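PDB 2Z1U: hydrogenase expression/formation protein HypE from Desulfovibrio vulgaris subsp. vulgaris, which binds ATP and magnesium and, as a hydrogenase maturation factor, probably uses the nucleotide while helping to assemble the hydrogenase metal centre. Local coordinates for residues F31-P34 / I35-T38; M114-A117 / A118-G122; V250-S253 / V254-C258. All blocks are in the same frame, centred on the assembly; numbering follows the deposited sequence.

Contact 1 of 3, residues F31-P34 / I35-T38; sequences FDNP and ILGT. With ATP (adenosine-5'-triphosphate), chain D.
Between N33 and G37 the backbone closes one helical turn, with G37 N donating to N33 O at 2.9 Å, and N33 is the N-cap of the short helix 34-37. Helix 17-31 ends at F31, and D32, just after it, leaves helical angles with positive phi; D32 and N33 join it to helix 34-37. The N33 CG stands between the backbone N and the carbonyl carbon (chi1 71°), and this rotation turns the amide back over the first turn of helix 34-37. OD1 then receives L36 N at 2.9 Å along an almost straight N-H (169°), although the donor sits well above the carbonyl plane of the amide. A weaker, bent bond of 3.2 Å from I35 N reaches the same OD1, so one oxygen serves two amides of the helix start.

The other end of the amide works backward along the chain: ND2 donates to F31 O at 3.0 Å and also to I125 O of strand 124-133. Bonds at both ends probably restrict rotation of the amide, and they tie the exit of one helix to the entry of the next. L36 crosses the N33 side chain at about a right angle, its CB resting on the amide, and CD2 packs against F31 CB at 3.6 Å. I35 turns instead to A43, L45, Y91 and V126.

F31 and L36 both border the adenine of the bound ATP. ATP is also hydrogen-bonded to N40 and T127 of the same chain and to T222 of the second subunit. The F31 ring presents its edge to the base, with ATP N1 lying in the ring plane, while L36 CD1 approaches ATP N3 to 3.5 Å.

Contact 2 of 3, residues M114-A117 / A118-G122; sequences MGKA and AREAG
The R119 side chain sets out with CG anti to the carbonyl carbon (chi1 -76°) and then bends at chi3 (-131°), which folds the guanidinium back over the preceding turn. One face of that group lies on the backbone: G115 O is 3.6 Å above the plane, over its centre, and K116 N sits nearer the rim. NH1 comes within 3.4 Å of K116 CA, while NH2 donates to H30 O, linking this helix to the end of helix 17-31. Because G115 has no side chain, the guanidinium can lie this low.

K116 and E120 both run outward in extended form. Their ends converge, yet the salt bridge is long, 4.0 Å from K116 NZ to E120 OE2, and OE2 is closer to K116 CE. Beneath them the i to i+4 bonds are regular, as in A118 N to M114 O at 2.9 Å. On the buried side M114 meets C94, F96 and I143, and A117 meets V75 and H76.

G122 ends the helix with positive phi and two bonds back into the last turn, one of them G122 N to R119 O: a Schellman motif closing the helix of the beta-alpha-beta unit formed by strand 87-99, helix 104-121 and strand 124-133.

Contact 3 of 3, residues V250-S253 / V254-C258; sequences VRES and VRNGC
V250 CB rests over the centre of the R255 guanidinium, 3.6 Å above its plane, so an aliphatic branch point covers one face of a charged group. Two conformations produce this. R255 starts with CG anti to its carbonyl carbon (chi1 -77°) and stays extended as far as NE, which carries the chain back past the helix start, and V250, two residues before the first helical residue, turns its CB toward that chain. V250 CG1 then meets R255 CG at 3.4 Å, low on the arginine, while CG2 lies near NH2 at the far end.

The same CG1 reaches V254 CG1 at 3.7 Å, the two valine side chains crossing at about a right angle. In both valines CG1 stands opposite the backbone N. The other methyl of V254, CG2, lies near R251 CB, so CG1 meets V250 and CG2 meets R251.

R251 is the N-cap residue, and its carbonyl O takes R255 N at 2.8 Å through an N-H angle of 171°, together with a weak bond from V254 N. On the outer side, E252 and N256 lie side by side, with carboxylate and amide planes 61° apart and E252 CG 3.7 Å from N256 ND2.

S253 keeps its OG between N and the carbonyl carbon, where it is hydrogen-bonded to D193. R251 has a long, weak ion pair with the other oxygen of D193 and another with D176. Helix 252-260 lies beside helix 176-184, V254 touching D176 and C258 touching L179, while V250 packs on P265 in a loop.

Contacts 1 and 2 touch: the F31 ring brings CE1 to 3.8 Å from M114 CB, so the turn 31-38 is packed on the helix of contact 2. Both belong to the nucleotide-binding side of the chain, but only contact 1 borders the adenine directly. Contact 2 is the most buried, with charged side chains confined to its outer face; contacts 1 and 3 are partly buried. Contact 3 lies in the C-terminal AIR synthase-related domain, contact 2 in the N-terminal one, their centres about 30 Å apart. Both helix starts use a backbone carbonyl, but N33 adds its side-chain OD1 as a cap, whereas the R251 side chain turns away to acidic neighbours through long, weak ion pairs. Contact 2 includes a helix end.

Contact 1 of 3, residues F31-P34 / I35-T38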
loop_
_atom_site.group_PDB
_atom_site.type_symbol
_atom_site.label_atom_id
_atom_site.label_comp_id
_atom_site.label_asym_id
_atom_site.label_seq_id
_atom_site.Cartn_x
_atom_site.Cartn_y
_atom_site.Cartn_z
ATOM N N PHE A 31 6.541 -13.665 -8.789
ATOM C CA PHE A 31 5.351 -13.747 -7.927
ATOM C C PHE A 31 4.356 -14.816 -8.407
ATOM O O PHE A 31 3.457 -15.217 -7.654
ATOM C CB PHE A 31 4.673 -12.376 -7.799
ATOM C CG PHE A 31 5.585 -11.276 -7.268
ATOM C CD1 PHE A 31 6.740 -11.580 -6.540
ATOM C CD2 PHE A 31 5.275 -9.937 -7.493
ATOM C CE1 PHE A 31 7.572 -10.565 -6.061
ATOM C CE2 PHE A 31 6.101 -8.920 -7.003
ATOM C CZ PHE A 31 7.244 -9.240 -6.283
ATOM N N ASP A 32 4.557 -15.247 -9.656
ATOM C CA ASP A 32 3.870 -16.367 -10.348
ATOM C C ASP A 32 2.605 -16.916 -9.695
ATOM O O ASP A 32 2.677 -17.821 -8.856
ATOM C CB ASP A 32 4.864 -17.516 -10.593
ATOM C CG ASP A 32 4.586 -18.275 -11.874
ATOM O OD1 ASP A 32 3.457 -18.197 -12.422
ATOM O OD2 ASP A 32 5.523 -18.959 -12.351
ATOM N N ASN A 33 1.457 -16.354 -10.087
ATOM C CA ASN A 33 0.146 -16.870 -9.694
ATOM C C ASN A 33 -0.933 -16.327 -10.633
ATOM O O ASN A 33 -0.754 -15.252 -11.210
ATOM C CB ASN A 33 -0.153 -16.576 -8.209
ATOM C CG ASN A 33 -0.414 -15.101 -7.933
ATOM O OD1 ASN A 33 -1.543 -14.634 -8.064
ATOM N ND2 ASN A 33 0.622 -14.373 -7.532
ATOM N N PRO A 34 -2.048 -17.066 -10.800
ATOM C CA PRO A 34 -3.029 -16.685 -11.826
ATOM C C PRO A 34 -3.925 -15.518 -11.430
ATOM O O PRO A 34 -4.618 -14.967 -12.288
ATOM C CB PRO A 34 -3.855 -17.960 -12.027
ATOM C CG PRO A 34 -3.760 -18.680 -10.741
ATOM C CD PRO A 34 -2.457 -18.284 -10.070
ATOM N N ILE A 35 -3.910 -15.146 -10.146
ATOM C CA ILE A 35 -4.621 -13.943 -9.700
ATOM C C ILE A 35 -3.895 -12.692 -10.181
ATOM O O ILE A 35 -4.501 -11.866 -10.854
ATOM C CB ILE A 35 -4.871 -13.895 -8.182
ATOM C CG1 ILE A 35 -5.644 -15.146 -7.734
ATOM C CG2 ILE A 35 -5.619 -12.609 -7.807
ATOM C CD1 ILE A 35 -5.952 -15.203 -6.225
ATOM N N LEU A 36 -2.619 -12.550 -9.828
ATOM C CA LEU A 36 -1.742 -11.516 -10.412
ATOM C C LEU A 36 -1.688 -11.554 -11.956
ATOM O O LEU A 36 -1.710 -10.504 -12.618
ATOM C CB LEU A 36 -0.307 -11.664 -9.874
ATOM C CG LEU A 36 0.691 -10.593 -10.331
ATOM C CD1 LEU A 36 0.177 -9.171 -10.006
ATOM C CD2 LEU A 36 2.061 -10.835 -9.733
ATOM N N GLY A 37 -1.607 -12.764 -12.516
ATOM C CA GLY A 37 -1.415 -12.965 -13.969
ATOM C C GLY A 37 -2.495 -12.292 -14.800
ATOM O O GLY A 37 -2.306 -11.960 -15.955
ATOM N N THR A 38 -3.636 -12.070 -14.175
ATOM C CA THR A 38 -4.767 -11.422 -14.802
ATOM C C THR A 38 -4.415 -10.000 -15.345
ATOM O O THR A 38 -4.945 -9.568 -16.380
ATOM C CB THR A 38 -5.916 -11.428 -13.768
ATOM O OG1 THR A 38 -7.141 -11.776 -14.399
ATOM C CG2 THR A 38 -6.027 -10.139 -13.055
HETATM P PG ATP D . -1.394 3.619 -13.042
HETATM O O1G ATP D . -0.446 3.125 -11.934
HETATM O O2G ATP D . -0.642 4.126 -14.235
HETATM O O3G ATP D . -2.488 4.562 -12.562
HETATM P PB ATP D . -2.932 1.146 -12.993
HETATM O O1B ATP D . -2.626 1.264 -11.485
HETATM O O2B ATP D . -4.360 0.963 -13.408
HETATM O O3B ATP D . -2.198 2.383 -13.698
HETATM P PA ATP D . -0.556 -0.365 -13.423
HETATM O O1A ATP D . 0.050 0.133 -14.733
HETATM O O2A ATP D . 0.062 0.282 -12.215
HETATM O O3A ATP D . -2.181 -0.180 -13.510
HETATM O "O5'" ATP D . -0.526 -1.933 -13.321
HETATM C "C5'" ATP D . -0.749 -2.780 -14.457
HETATM C "C4'" ATP D . -0.813 -4.202 -13.940
HETATM O "O4'" ATP D . 0.514 -4.538 -13.486
HETATM C "C3'" ATP D . -1.737 -4.354 -12.744
HETATM O "O3'" ATP D . -2.405 -5.626 -12.852
HETATM C "C2'" ATP D . -0.806 -4.378 -11.528
HETATM O "O2'" ATP D . -1.350 -5.216 -10.507
HETATM C "C1'" ATP D . 0.498 -4.962 -12.108
HETATM N N9 ATP D . 1.726 -4.436 -11.455
HETATM C C8 ATP D . 2.289 -3.230 -11.623
HETATM N N7 ATP D . 3.411 -3.122 -10.875
HETATM C C5 ATP D . 3.522 -4.279 -10.196
HETATM C C6 ATP D . 4.474 -4.842 -9.209
HETATM N N6 ATP D . 5.516 -4.092 -8.787
HETATM N N1 ATP D . 4.249 -6.074 -8.765
HETATM C C2 ATP D . 3.211 -6.842 -9.153
HETATM N N3 ATP D . 2.317 -6.385 -10.063
HETATM C C4 ATP D . 2.440 -5.141 -10.592
#

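Contact 2 of 3, residues M114-A117 / A118-G122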
loop_
_atom_site.group_PDB
_atom_site.type_symbol
_atom_site.label_atom_id
_atom_site.label_comp_id
_atom_site.label_asym_id
_atom_site.label_seq_id
_atom_site.Cartn_x
_atom_site.Cartn_y
_atom_site.Cartn_z
ATOM N N MET A 114 11.248 -11.245 -2.255
ATOM C CA MET A 114 9.803 -11.172 -2.011
ATOM C C MET A 114 9.060 -12.428 -2.429
ATOM O O MET A 114 8.244 -12.937 -1.660
ATOM C CB MET A 114 9.174 -9.925 -2.654
ATOM C CG MET A 114 9.717 -8.643 -2.080
ATOM S SD MET A 114 9.067 -7.136 -2.794
ATOM C CE MET A 114 7.367 -7.133 -2.233
ATOM N N GLY A 115 9.354 -12.918 -3.643
ATOM C CA GLY A 115 8.771 -14.148 -4.172
ATOM C C GLY A 115 8.988 -15.310 -3.229
ATOM O O GLY A 115 8.043 -15.992 -2.854
ATOM N N LYS A 116 10.243 -15.514 -2.840
ATOM C CA LYS A 116 10.641 -16.563 -1.904
ATOM C C LYS A 116 9.949 -16.452 -0.534
ATOM O O LYS A 116 9.482 -17.454 0.032
ATOM C CB LYS A 116 12.162 -16.525 -1.714
ATOM C CG LYS A 116 12.757 -17.801 -1.110
ATOM C CD LYS A 116 14.028 -17.488 -0.322
ATOM C CE LYS A 116 14.636 -18.734 0.313
ATOM N NZ LYS A 116 15.653 -18.335 1.313
ATOM N N ALA A 117 9.903 -15.234 0.007
ATOM C CA ALA A 117 9.286 -15.001 1.302
ATOM C C ALA A 117 7.775 -15.282 1.266
ATOM O O ALA A 117 7.218 -15.895 2.184
ATOM C CB ALA A 117 9.570 -13.555 1.792
ATOM N N ALA A 118 7.120 -14.833 0.207
ATOM C CA ALA A 118 5.687 -15.053 0.048
ATOM C C ALA A 118 5.352 -16.554 -0.067
ATOM O O ALA A 118 4.390 -17.018 0.554
ATOM C CB ALA A 118 5.149 -14.276 -1.171
ATOM N N ARG A 119 6.144 -17.293 -0.851
ATOM C CA ARG A 119 5.986 -18.752 -0.970
ATOM C C ARG A 119 6.105 -19.435 0.376
ATOM O O ARG A 119 5.286 -20.292 0.704
ATOM C CB ARG A 119 7.022 -19.372 -1.912
ATOM C CG ARG A 119 6.744 -19.146 -3.355
ATOM C CD ARG A 119 7.799 -19.814 -4.239
ATOM N NE ARG A 119 8.231 -18.801 -5.189
ATOM C CZ ARG A 119 9.461 -18.309 -5.276
ATOM N NH1 ARG A 119 10.442 -18.786 -4.520
ATOM N NH2 ARG A 119 9.707 -17.350 -6.162
ATOM N N GLU A 120 7.132 -19.059 1.133
ATOM C CA GLU A 120 7.403 -19.654 2.445
ATOM C C GLU A 120 6.301 -19.347 3.443
ATOM O O GLU A 120 5.962 -20.193 4.267
ATOM C CB GLU A 120 8.773 -19.198 2.982
ATOM C CG GLU A 120 9.916 -19.698 2.065
ATOM C CD GLU A 120 11.313 -19.568 2.661
ATOM O OE1 GLU A 120 11.475 -18.841 3.670
ATOM O OE2 GLU A 120 12.249 -20.202 2.102
ATOM N N ALA A 121 5.738 -18.141 3.354
ATOM C CA ALA A 121 4.602 -17.758 4.181
ATOM C C ALA A 121 3.248 -18.317 3.721
ATOM O O ALA A 121 2.253 -18.175 4.436
ATOM C CB ALA A 121 4.543 -16.212 4.357
ATOM N N GLY A 122 3.192 -18.929 2.534
ATOM C CA GLY A 122 1.931 -19.476 2.021
ATOM C C GLY A 122 0.972 -18.386 1.559
ATOM O O GLY A 122 -0.244 -18.516 1.676
#

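Contact 3 of 3, residues V250-S253 / V254-C258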
loop_
_atom_site.group_PDB
_atom_site.type_symbol
_atom_site.label_atom_id
_atom_site.label_comp_id
_atom_site.label_asym_id
_atom_site.label_seq_id
_atom_site.Cartn_x
_atom_site.Cartn_y
_atom_site.Cartn_z
ATOM N N VAL A 250 18.388 -11.295 25.291
ATOM C CA VAL A 250 19.185 -10.423 24.431
ATOM C C VAL A 250 20.503 -11.163 24.329
ATOM O O VAL A 250 21.111 -11.482 25.358
ATOM C CB VAL A 250 19.421 -8.983 25.054
ATOM C CG1 VAL A 250 20.247 -8.105 24.108
ATOM C CG2 VAL A 250 18.107 -8.264 25.361
ATOM N N ARG A 251 20.911 -11.488 23.104
ATOM C CA ARG A 251 22.143 -12.250 22.852
ATOM C C ARG A 251 23.330 -11.465 23.381
ATOM O O ARG A 251 23.357 -10.243 23.256
ATOM C CB ARG A 251 22.324 -12.481 21.346
ATOM C CG ARG A 251 21.309 -13.403 20.728
ATOM C CD ARG A 251 21.393 -13.391 19.200
ATOM N NE ARG A 251 21.321 -14.761 18.710
ATOM C CZ ARG A 251 20.208 -15.379 18.330
ATOM N NH1 ARG A 251 19.035 -14.747 18.333
ATOM N NH2 ARG A 251 20.283 -16.640 17.921
ATOM N N GLU A 252 24.304 -12.169 23.973
ATOM C CA GLU A 252 25.523 -11.538 24.500
ATOM C C GLU A 252 26.152 -10.585 23.478
ATOM O O GLU A 252 26.502 -9.455 23.806
ATOM C CB GLU A 252 26.537 -12.612 24.937
ATOM C CG GLU A 252 27.685 -12.113 25.813
ATOM C CD GLU A 252 28.701 -13.214 26.119
ATOM O OE1 GLU A 252 28.471 -14.378 25.707
ATOM O OE2 GLU A 252 29.732 -12.921 26.761
ATOM N N SER A 253 26.261 -11.057 22.239
ATOM C CA SER A 253 26.820 -10.293 21.127
ATOM C C SER A 253 25.994 -9.047 20.792
ATOM O O SER A 253 26.546 -8.027 20.379
ATOM C CB SER A 253 26.909 -11.190 19.898
ATOM O OG SER A 253 25.598 -11.558 19.487
ATOM N N VAL A 254 24.676 -9.143 20.968
ATOM C CA VAL A 254 23.772 -7.997 20.778
ATOM C C VAL A 254 23.914 -7.000 21.946
ATOM O O VAL A 254 24.039 -5.797 21.717
ATOM C CB VAL A 254 22.299 -8.447 20.580
ATOM C CG1 VAL A 254 21.339 -7.258 20.645
ATOM C CG2 VAL A 254 22.139 -9.201 19.242
ATOM N N ARG A 255 23.915 -7.507 23.182
ATOM C CA ARG A 255 24.172 -6.671 24.366
ATOM C C ARG A 255 25.470 -5.890 24.212
ATOM O O ARG A 255 25.496 -4.673 24.429
ATOM C CB ARG A 255 24.241 -7.506 25.651
ATOM C CG ARG A 255 22.893 -7.940 26.188
ATOM C CD ARG A 255 22.927 -8.319 27.668
ATOM N NE ARG A 255 21.639 -8.876 28.096
ATOM C CZ ARG A 255 20.587 -8.141 28.463
ATOM N NH1 ARG A 255 20.651 -6.813 28.458
ATOM N NH2 ARG A 255 19.457 -8.741 28.826
ATOM N N ASN A 256 26.533 -6.599 23.830
ATOM C CA ASN A 256 27.857 -6.004 23.648
ATOM C C ASN A 256 27.921 -4.997 22.499
ATOM O O ASN A 256 28.570 -3.955 22.616
ATOM C CB ASN A 256 28.922 -7.091 23.486
ATOM C CG ASN A 256 29.142 -7.887 24.762
ATOM O OD1 ASN A 256 28.919 -7.388 25.874
ATOM N ND2 ASN A 256 29.593 -9.134 24.610
ATOM N N GLY A 257 27.240 -5.303 21.400
ATOM C CA GLY A 257 27.159 -4.383 20.285
ATOM C C GLY A 257 26.344 -3.155 20.643
ATOM O O GLY A 257 26.655 -2.047 20.197
ATOM N N CYS A 258 25.298 -3.345 21.445
ATOM C CA CYS A 258 24.428 -2.229 21.828
ATOM C C CYS A 258 25.127 -1.260 22.780
ATOM O O CYS A 258 24.929 -0.051 22.686
ATOM C CB CYS A 258 23.117 -2.713 22.443
ATOM S SG CYS A 258 21.935 -3.367 21.239
#